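Local coordinates for extracellular solute-binding protein, family 1 (Bifidobacterium longum subsp. infantis, PDB 6FTH), which probably binds human milk oligosaccharides outside the cell and hands them to an ABC transporter for uptake, at residues A[206-211]-A[224-229]; A[213-218]-A[327-332]. All coordinates share one frame; numbering follows the deposited sequence.

Interaction 1: A[206-211]-A[224-229]; sequences SYFTYY and TGFNKG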
ATOM      1  N   SER A 206      -1.094 -15.278   0.890  1.00 17.06           N
ATOM      2  CA  SER A 206      -1.353 -15.752  -0.466  1.00 20.75           C
ATOM      3  C   SER A 206      -0.869 -14.778  -1.530  1.00 21.79           C
ATOM      4  O   SER A 206      -0.995 -15.058  -2.728  1.00 18.20           O
ATOM      5  CB  SER A 206      -2.848 -16.009  -0.643  1.00 21.96           C
ATOM      6  OG  SER A 206      -3.567 -14.828  -0.383  1.00 23.80           O
ATOM      7  N   TYR A 207      -0.341 -13.644  -1.106  1.00 16.13           N
ATOM      8  CA  TYR A 207       0.295 -12.645  -1.943  1.00 15.70           C
ATOM      9  C   TYR A 207       1.437 -12.079  -1.116  1.00 15.35           C
ATOM     10  O   TYR A 207       1.473 -12.274   0.102  1.00 14.89           O
ATOM     11  CB  TYR A 207      -0.683 -11.513  -2.277  1.00 14.86           C
ATOM     12  CG  TYR A 207      -1.199 -10.758  -1.061  1.00 16.26           C
ATOM     13  CD1 TYR A 207      -2.133 -11.334  -0.204  1.00 19.89           C
ATOM     14  CD2 TYR A 207      -0.742  -9.486  -0.764  1.00 16.62           C
ATOM     15  CE1 TYR A 207      -2.593 -10.648   0.902  1.00 21.80           C
ATOM     16  CE2 TYR A 207      -1.190  -8.797   0.341  1.00 18.68           C
ATOM     17  CZ  TYR A 207      -2.113  -9.379   1.165  1.00 21.39           C
ATOM     18  OH  TYR A 207      -2.544  -8.680   2.266  1.00 24.65           O
ATOM     19  N   PHE A 208       2.380 -11.373  -1.766  1.00 12.72           N
ATOM     20  CA  PHE A 208       3.471 -10.734  -1.029  1.00 12.30           C
ATOM     21  C   PHE A 208       2.943  -9.457  -0.388  1.00 13.91           C
ATOM     22  O   PHE A 208       2.480  -8.548  -1.086  1.00 12.81           O
ATOM     23  CB  PHE A 208       4.673 -10.499  -1.944  1.00 12.42           C
ATOM     24  CG  PHE A 208       5.216 -11.771  -2.485  1.00 14.03           C
ATOM     25  CD1 PHE A 208       5.929 -12.643  -1.673  1.00 13.53           C
ATOM     26  CD2 PHE A 208       4.936 -12.161  -3.787  1.00 14.29           C
ATOM     27  CE1 PHE A 208       6.396 -13.832  -2.150  1.00 15.30           C
ATOM     28  CE2 PHE A 208       5.388 -13.376  -4.268  1.00 14.69           C
ATOM     29  CZ  PHE A 208       6.116 -14.223  -3.458  1.00 15.03           C
ATOM     30  N   THR A 209       2.962  -9.422   0.949  1.00 14.78           N
ATOM     31  CA  THR A 209       2.257  -8.415   1.731  1.00 14.89           C
ATOM     32  C   THR A 209       3.106  -7.163   1.906  1.00 12.89           C
ATOM     33  O   THR A 209       4.298  -7.134   1.593  1.00 12.40           O
ATOM     34  CB  THR A 209       1.908  -8.975   3.118  1.00 13.08           C
ATOM     35  OG1 THR A 209       3.104  -9.121   3.886  1.00 14.60           O
ATOM     36  CG2 THR A 209       1.212 -10.358   3.003  1.00 14.80           C
ATOM     37  N   TYR A 210       2.490  -6.121   2.458  1.00 12.36           N
ATOM     38  CA  TYR A 210       3.283  -5.036   3.003  1.00 12.48           C
ATOM     39  C   TYR A 210       4.344  -5.620   3.926  1.00 11.74           C
ATOM     40  O   TYR A 210       4.099  -6.579   4.665  1.00 13.13           O
ATOM     41  CB  TYR A 210       2.406  -4.085   3.809  1.00 13.32           C
ATOM     42  CG  TYR A 210       1.762  -2.987   3.008  1.00 14.36           C
ATOM     43  CD1 TYR A 210       0.907  -3.277   1.945  1.00 14.32           C
ATOM     44  CD2 TYR A 210       2.012  -1.650   3.314  1.00 15.23           C
ATOM     45  CE1 TYR A 210       0.311  -2.259   1.218  1.00 14.76           C
ATOM     46  CE2 TYR A 210       1.426  -0.619   2.584  1.00 19.47           C
ATOM     47  CZ  TYR A 210       0.578  -0.937   1.535  1.00 15.68           C
ATOM     48  OH  TYR A 210      -0.003   0.084   0.815  1.00 21.28           O
ATOM     49  N   TYR A 211       5.539  -5.068   3.857  1.00 12.03           N
ATOM     50  CA  TYR A 211       6.637  -5.425   4.752  1.00 12.57           C
ATOM     51  C   TYR A 211       7.058  -6.882   4.590  1.00 12.55           C
ATOM     52  O   TYR A 211       7.653  -7.477   5.483  1.00 14.85           O
ATOM     53  CB  TYR A 211       6.328  -5.074   6.221  1.00 12.76           C
ATOM     54  CG  TYR A 211       5.432  -3.839   6.372  1.00 13.27           C
ATOM     55  CD1 TYR A 211       5.707  -2.658   5.699  1.00 14.00           C
ATOM     56  CD2 TYR A 211       4.262  -3.887   7.145  1.00 13.77           C
ATOM     57  CE1 TYR A 211       4.857  -1.569   5.783  1.00 15.05           C
ATOM     58  CE2 TYR A 211       3.424  -2.801   7.244  1.00 15.25           C
ATOM     59  CZ  TYR A 211       3.717  -1.644   6.558  1.00 15.69           C
ATOM     60  OH  TYR A 211       2.890  -0.549   6.620  1.00 18.88           O
ATOM     61  N   THR A 224      10.591  -4.349  -6.513  1.00  9.39           N
ATOM     62  CA  THR A 224       9.288  -4.767  -6.000  1.00 10.47           C
ATOM     63  C   THR A 224       8.302  -3.597  -5.978  1.00  9.93           C
ATOM     64  O   THR A 224       8.671  -2.418  -6.081  1.00  9.55           O
ATOM     65  CB  THR A 224       9.384  -5.385  -4.594  1.00  9.92           C
ATOM     66  OG1 THR A 224       9.827  -4.395  -3.654  1.00 10.17           O
ATOM     67  CG2 THR A 224      10.369  -6.547  -4.538  1.00 11.29           C
ATOM     68  N   GLY A 225       7.021  -3.945  -5.878  1.00 10.45           N
ATOM     69  CA  GLY A 225       5.965  -2.945  -5.794  1.00 12.94           C
ATOM     70  C   GLY A 225       4.852  -3.425  -4.890  1.00 12.54           C
ATOM     71  O   GLY A 225       3.711  -3.642  -5.316  1.00 11.54           O
ATOM     72  N   PHE A 226       5.185  -3.576  -3.623  1.00 11.04           N
ATOM     73  CA  PHE A 226       4.320  -4.311  -2.714  1.00 11.56           C
ATOM     74  C   PHE A 226       3.181  -3.488  -2.100  1.00 12.50           C
ATOM     75  O   PHE A 226       2.392  -4.051  -1.330  1.00 15.20           O
ATOM     76  CB  PHE A 226       5.141  -5.039  -1.636  1.00 10.95           C
ATOM     77  CG  PHE A 226       5.979  -6.206  -2.150  1.00 11.43           C
ATOM     78  CD1 PHE A 226       5.733  -6.830  -3.363  1.00 12.39           C
ATOM     79  CD2 PHE A 226       7.034  -6.684  -1.386  1.00 13.69           C
ATOM     80  CE1 PHE A 226       6.516  -7.900  -3.788  1.00 11.53           C
ATOM     81  CE2 PHE A 226       7.824  -7.723  -1.813  1.00 12.28           C
ATOM     82  CZ  PHE A 226       7.552  -8.349  -3.021  1.00 10.69           C
ATOM     83  N   ASN A 227       3.036  -2.196  -2.412  1.00 11.37           N
ATOM     84  CA  ASN A 227       1.842  -1.490  -1.940  1.00 12.31           C
ATOM     85  C   ASN A 227       0.591  -2.039  -2.624  1.00 15.32           C
ATOM     86  O   ASN A 227      -0.472  -2.144  -1.997  1.00 15.86           O
ATOM     87  CB  ASN A 227       1.915   0.012  -2.200  1.00 12.71           C
ATOM     88  CG  ASN A 227       2.804   0.792  -1.222  1.00 13.72           C
ATOM     89  OD1 ASN A 227       3.715   0.262  -0.587  1.00 13.27           O
ATOM     90  ND2 ASN A 227       2.545   2.102  -1.149  1.00 16.02           N
ATOM     91  N   LYS A 228       0.685  -2.367  -3.914  1.00 14.17           N
ATOM     92  CA  LYS A 228      -0.472  -2.694  -4.754  1.00 13.83           C
ATOM     93  C   LYS A 228       0.006  -3.050  -6.158  1.00 17.25           C
ATOM     94  O   LYS A 228       1.099  -2.664  -6.583  1.00 17.00           O
ATOM     95  CB  LYS A 228      -1.474  -1.537  -4.835  1.00 18.51           C
ATOM     96  CG  LYS A 228      -0.891  -0.193  -5.273  1.00 17.88           C
ATOM     97  CD  LYS A 228      -1.957   0.914  -5.259  1.00 18.74           C
ATOM     98  CE  LYS A 228      -1.428   2.269  -5.739  1.00 20.77           C
ATOM     99  NZ  LYS A 228      -0.513   2.939  -4.767  1.00 20.75           N
ATOM    100  N   GLY A 229      -0.831  -3.790  -6.870  1.00 17.41           N
ATOM    101  CA  GLY A 229      -0.618  -4.052  -8.285  1.00 18.63           C
ATOM    102  C   GLY A 229      -0.151  -5.461  -8.591  1.00 15.70           C
ATOM    103  O   GLY A 229      -0.453  -6.417  -7.869  1.00 18.23           O
TER
HETATM  104  O   HOH W   1       0.931  -6.233  -0.868  1.00 15.62           O
HETATM  105  O   HOH W   2      -2.039  -0.046  -1.071  1.00 29.17           O
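Asn227, packed against the phenol of Tyr210, has its side-chain oxygen OD1 gripped by two donors, Gly152 N and Gln153 NE2, which fix the rotation of the amide. The held amide lies almost parallel to the Tyr210 ring, the planes 15° apart, and Asn227 CG sits 3.5 Å from Tyr210 OH. With CG of Tyr210 anti to its carbonyl carbon (chi1 -88°), the ring runs out across the peptide of Asn227, and CE1 comes to 3.3 Å from Asn227 O. No direct hydrogen bond joins the two segments; two waters do the work. One donates hydrogen bonds to Phe208 O and to Phe226 O, at 2.8 and 2.7 Å. The other, 2.8 Å from Tyr210 OH, donates to Asn227 O. Both carbonyls on the 224-229 side belong to the central residues of a type I turn, Gly225 to Lys228. Were Tyr210 an alanine, the second water would probably lose its phenol partner and the Asn227 amide the phenol end that packs against it. The apolar half is carried by Phe226, whose ring is sandwiched between Thr224 CB on one face and Phe208 CB on the opposite one. The latter is a CH-pi contact, CB of Phe208 lying 3.7 Å from CE1 of Phe226. The two phenyl planes are near parallel, 20° apart, but offset so that little of one ring lies over the other, and the Phe208 ring goes on to meet Phe245. Within 206-211, Thr209 OG1 bonds Tyr210 O at 2.8 Å. Both segments belong to the long loop between strands 197-199 and 235-238, folded back on itself, the contact centre about 7 Å from the centre of the chain, with Gly152 and Gln153 supplied by the lead-in to strand 154-158.

Interaction 2: A[213-218]-A[327-332]; sequences PMLLLN and TVWDGS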
ATOM      1  N   PRO A 213       9.103 -10.202   3.794  1.00 12.86           N
ATOM      2  CA  PRO A 213      10.531 -10.549   3.725  1.00 12.73           C
ATOM      3  C   PRO A 213      11.056 -10.505   2.299  1.00 11.90           C
ATOM      4  O   PRO A 213      12.262 -10.324   2.093  1.00 12.16           O
ATOM      5  CB  PRO A 213      10.604 -11.980   4.296  1.00 13.11           C
ATOM      6  CG  PRO A 213       9.169 -12.511   4.252  1.00 12.60           C
ATOM      7  CD  PRO A 213       8.292 -11.274   4.395  1.00 13.63           C
ATOM      8  N   MET A 214      10.173 -10.664   1.311  1.00 10.43           N
ATOM      9  CA  MET A 214      10.658 -10.657  -0.074  1.00 12.11           C
ATOM     10  C   MET A 214      11.013  -9.274  -0.563  1.00 12.90           C
ATOM     11  O   MET A 214      11.396  -9.107  -1.722  1.00 11.32           O
ATOM     12  CB  MET A 214       9.665 -11.343  -1.011  1.00 13.86           C
ATOM     13  CG  MET A 214       9.477 -12.807  -0.698  1.00 18.79           C
ATOM     14  SD  MET A 214      11.067 -13.616  -0.541  1.00 26.56           S
ATOM     15  CE  MET A 214      10.638 -15.231   0.127  1.00 24.72           C
ATOM     16  N   LEU A 215      10.930  -8.269   0.288  1.00 11.75           N
ATOM     17  CA  LEU A 215      11.561  -7.002  -0.046  1.00 10.54           C
ATOM     18  C   LEU A 215      13.058  -7.160  -0.305  1.00 11.58           C
ATOM     19  O   LEU A 215      13.654  -6.281  -0.936  1.00 11.05           O
ATOM     20  CB  LEU A 215      11.294  -5.992   1.056  1.00 11.28           C
ATOM     21  CG  LEU A 215       9.879  -5.439   1.115  1.00 11.15           C
ATOM     22  CD1 LEU A 215       9.663  -4.759   2.448  1.00 12.35           C
ATOM     23  CD2 LEU A 215       9.614  -4.459  -0.041  1.00 12.68           C
ATOM     24  N   LEU A 216      13.686  -8.252   0.149  1.00 10.61           N
ATOM     25  CA  LEU A 216      15.086  -8.512  -0.202  1.00 10.13           C
ATOM     26  C   LEU A 216      15.284  -8.798  -1.691  1.00 10.73           C
ATOM     27  O   LEU A 216      16.430  -8.809  -2.154  1.00 11.95           O
ATOM     28  CB  LEU A 216      15.694  -9.638   0.654  1.00 12.65           C
ATOM     29  CG  LEU A 216      16.023  -9.250   2.096  1.00 16.21           C
ATOM     30  CD1 LEU A 216      16.836 -10.375   2.721  1.00 16.83           C
ATOM     31  CD2 LEU A 216      16.789  -7.953   2.205  1.00 15.15           C
ATOM     32  N   LEU A 217      14.207  -9.001  -2.458  1.00 11.78           N
ATOM     33  CA  LEU A 217      14.383  -9.083  -3.909  1.00 11.08           C
ATOM     34  C   LEU A 217      15.020  -7.819  -4.460  1.00 11.12           C
ATOM     35  O   LEU A 217      15.757  -7.872  -5.451  1.00 10.82           O
ATOM     36  CB  LEU A 217      13.042  -9.308  -4.608  1.00  9.89           C
ATOM     37  CG  LEU A 217      12.488 -10.728  -4.531  1.00 12.41           C
ATOM     38  CD1 LEU A 217      10.998 -10.783  -4.845  1.00 14.87           C
ATOM     39  CD2 LEU A 217      13.275 -11.631  -5.489  1.00 12.97           C
ATOM     40  N   ASN A 218      14.793  -6.674  -3.811  1.00 10.02           N
ATOM     41  CA  ASN A 218      15.408  -5.435  -4.282  1.00  8.62           C
ATOM     42  C   ASN A 218      16.936  -5.503  -4.213  1.00 10.13           C
ATOM     43  O   ASN A 218      17.628  -4.871  -5.035  1.00  9.44           O
ATOM     44  CB  ASN A 218      14.869  -4.264  -3.453  1.00  9.54           C
ATOM     45  CG  ASN A 218      13.402  -3.977  -3.749  1.00  9.65           C
ATOM     46  OD1 ASN A 218      13.031  -3.510  -4.847  1.00  9.41           O
ATOM     47  ND2 ASN A 218      12.543  -4.259  -2.775  1.00 10.82           N
ATOM     48  N   THR A 327      21.491  -2.085  -7.414  1.00 11.57           N
ATOM     49  CA  THR A 327      20.613  -2.413  -6.300  1.00 10.67           C
ATOM     50  C   THR A 327      19.492  -1.386  -6.261  1.00 10.84           C
ATOM     51  O   THR A 327      19.729  -0.184  -6.405  1.00 12.50           O
ATOM     52  CB  THR A 327      21.421  -2.358  -5.001  1.00 11.96           C
ATOM     53  OG1 THR A 327      22.577  -3.205  -5.092  1.00 13.29           O
ATOM     54  CG2 THR A 327      20.591  -2.858  -3.817  1.00 13.08           C
ATOM     55  N   VAL A 328      18.268  -1.857  -6.068  1.00 10.63           N
ATOM     56  CA  VAL A 328      17.084  -1.009  -6.185  1.00 10.23           C
ATOM     57  C   VAL A 328      16.354  -1.011  -4.851  1.00 10.28           C
ATOM     58  O   VAL A 328      16.809  -1.629  -3.892  1.00 10.01           O
ATOM     59  CB  VAL A 328      16.174  -1.448  -7.347  1.00 11.48           C
ATOM     60  CG1 VAL A 328      16.951  -1.291  -8.666  1.00 12.41           C
ATOM     61  CG2 VAL A 328      15.649  -2.908  -7.169  1.00  9.36           C
ATOM     62  N   TRP A 329      15.229  -0.298  -4.781  1.00 10.41           N
ATOM     63  CA  TRP A 329      14.313  -0.407  -3.661  1.00  9.98           C
ATOM     64  C   TRP A 329      12.896  -0.359  -4.232  1.00  8.80           C
ATOM     65  O   TRP A 329      12.684   0.030  -5.380  1.00 10.49           O
ATOM     66  CB  TRP A 329      14.579   0.640  -2.554  1.00  9.63           C
ATOM     67  CG  TRP A 329      13.698   0.429  -1.374  1.00  8.35           C
ATOM     68  CD1 TRP A 329      12.699   1.257  -0.928  1.00 10.31           C
ATOM     69  CD2 TRP A 329      13.693  -0.711  -0.511  1.00 10.17           C
ATOM     70  NE1 TRP A 329      12.074   0.698   0.147  1.00 11.62           N
ATOM     71  CE2 TRP A 329      12.666  -0.509   0.432  1.00 10.05           C
ATOM     72  CE3 TRP A 329      14.438  -1.893  -0.462  1.00 10.20           C
ATOM     73  CZ2 TRP A 329      12.373  -1.439   1.409  1.00  9.45           C
ATOM     74  CZ3 TRP A 329      14.137  -2.820   0.519  1.00 11.62           C
ATOM     75  CH2 TRP A 329      13.122  -2.587   1.429  1.00 10.83           C
ATOM     76  N   ASP A 330      11.939  -0.800  -3.418  1.00 10.05           N
ATOM     77  CA  ASP A 330      10.538  -0.894  -3.819  1.00  8.03           C
ATOM     78  C   ASP A 330      10.069   0.398  -4.473  1.00  9.83           C
ATOM     79  O   ASP A 330      10.302   1.490  -3.958  1.00  9.34           O
ATOM     80  CB  ASP A 330       9.710  -1.201  -2.555  1.00  9.10           C
ATOM     81  CG  ASP A 330       8.252  -1.436  -2.838  1.00  8.78           C
ATOM     82  OD1 ASP A 330       7.500  -0.434  -2.974  1.00 11.34           O
ATOM     83  OD2 ASP A 330       7.869  -2.642  -2.902  1.00 10.60           O
ATOM     84  N   GLY A 331       9.354   0.251  -5.585  1.00 10.02           N
ATOM     85  CA  GLY A 331       8.961   1.383  -6.388  1.00 10.84           C
ATOM     86  C   GLY A 331       7.542   1.859  -6.186  1.00 12.31           C
ATOM     87  O   GLY A 331       7.038   2.628  -7.014  1.00 13.00           O
ATOM     88  N   SER A 332       6.871   1.411  -5.133  1.00 11.48           N
ATOM     89  CA  SER A 332       5.490   1.781  -4.935  1.00 11.04           C
ATOM     90  C   SER A 332       5.348   3.258  -4.565  1.00 10.53           C
ATOM     91  O   SER A 332       6.307   3.976  -4.259  1.00 11.67           O
ATOM     92  CB  SER A 332       4.884   0.991  -3.772  1.00 12.50           C
ATOM     93  OG  SER A 332       5.004  -0.416  -3.895  1.00 12.02           O
TER
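Asn218 O accepts the backbone N-H of Val328 at 3.2 Å, a nearly straight bond (170°) that joins the 213-218 segment, which begins as a 3-10 turn, to an extended loop inside what is probably the two-lobed fold of a solute-binding protein. Among the other polar links, CG of Asn218 lies anti to its carbonyl carbon (chi1 -70°), which turns the amide ND2 back to Leu215 O at 3.0 Å; this carbonyl also takes Asn218 N, so two donors of one residue hold it. Thr224 OG1 is a further partner of the buried ND2, and Trp329 NE1 is bonded to Gln153 O. Van der Waals contacts come next. Asn218 ND2 lies 3.8 Å from Trp329 CE3, the amide tilted 45° to the indole. CB of Leu215 meets Trp329 CH2 at 3.9 Å, and Phe296 of strand 292-297 touches both side chains. Leu215 CD2 packs against the Asp330 carboxylate. The same carboxylate closes the polar account: Asp330 OD1 takes Ser332 N from above its plane at 2.9 Å, closing an Asx turn, and also Ser332 OG on its syn lone pair at 2.7 Å.

Overall arrangement
Along the chain the segments of the two contacts are interleaved, 206-211, 213-218, 224-229 and then 327-332, so the contacts interlock, their centres 10 Å apart. Three segments come from the one loop between strands 197-199 and 235-238; the fourth lies on the connection from strand 311-313 of one sheet toward strand 339-343 of the other. Thr224 is one joint between them: its OG1 probably bonds Asp330 OD2 at 2.7 Å, and its O takes Gly331 N at 2.8 Å. Asn227 N to Ser332 OG is another. Gln153, just before strand 154-158, serves both contacts. Together they tie a long irregular loop to a connection between the two sheets, probably those of the two lobes.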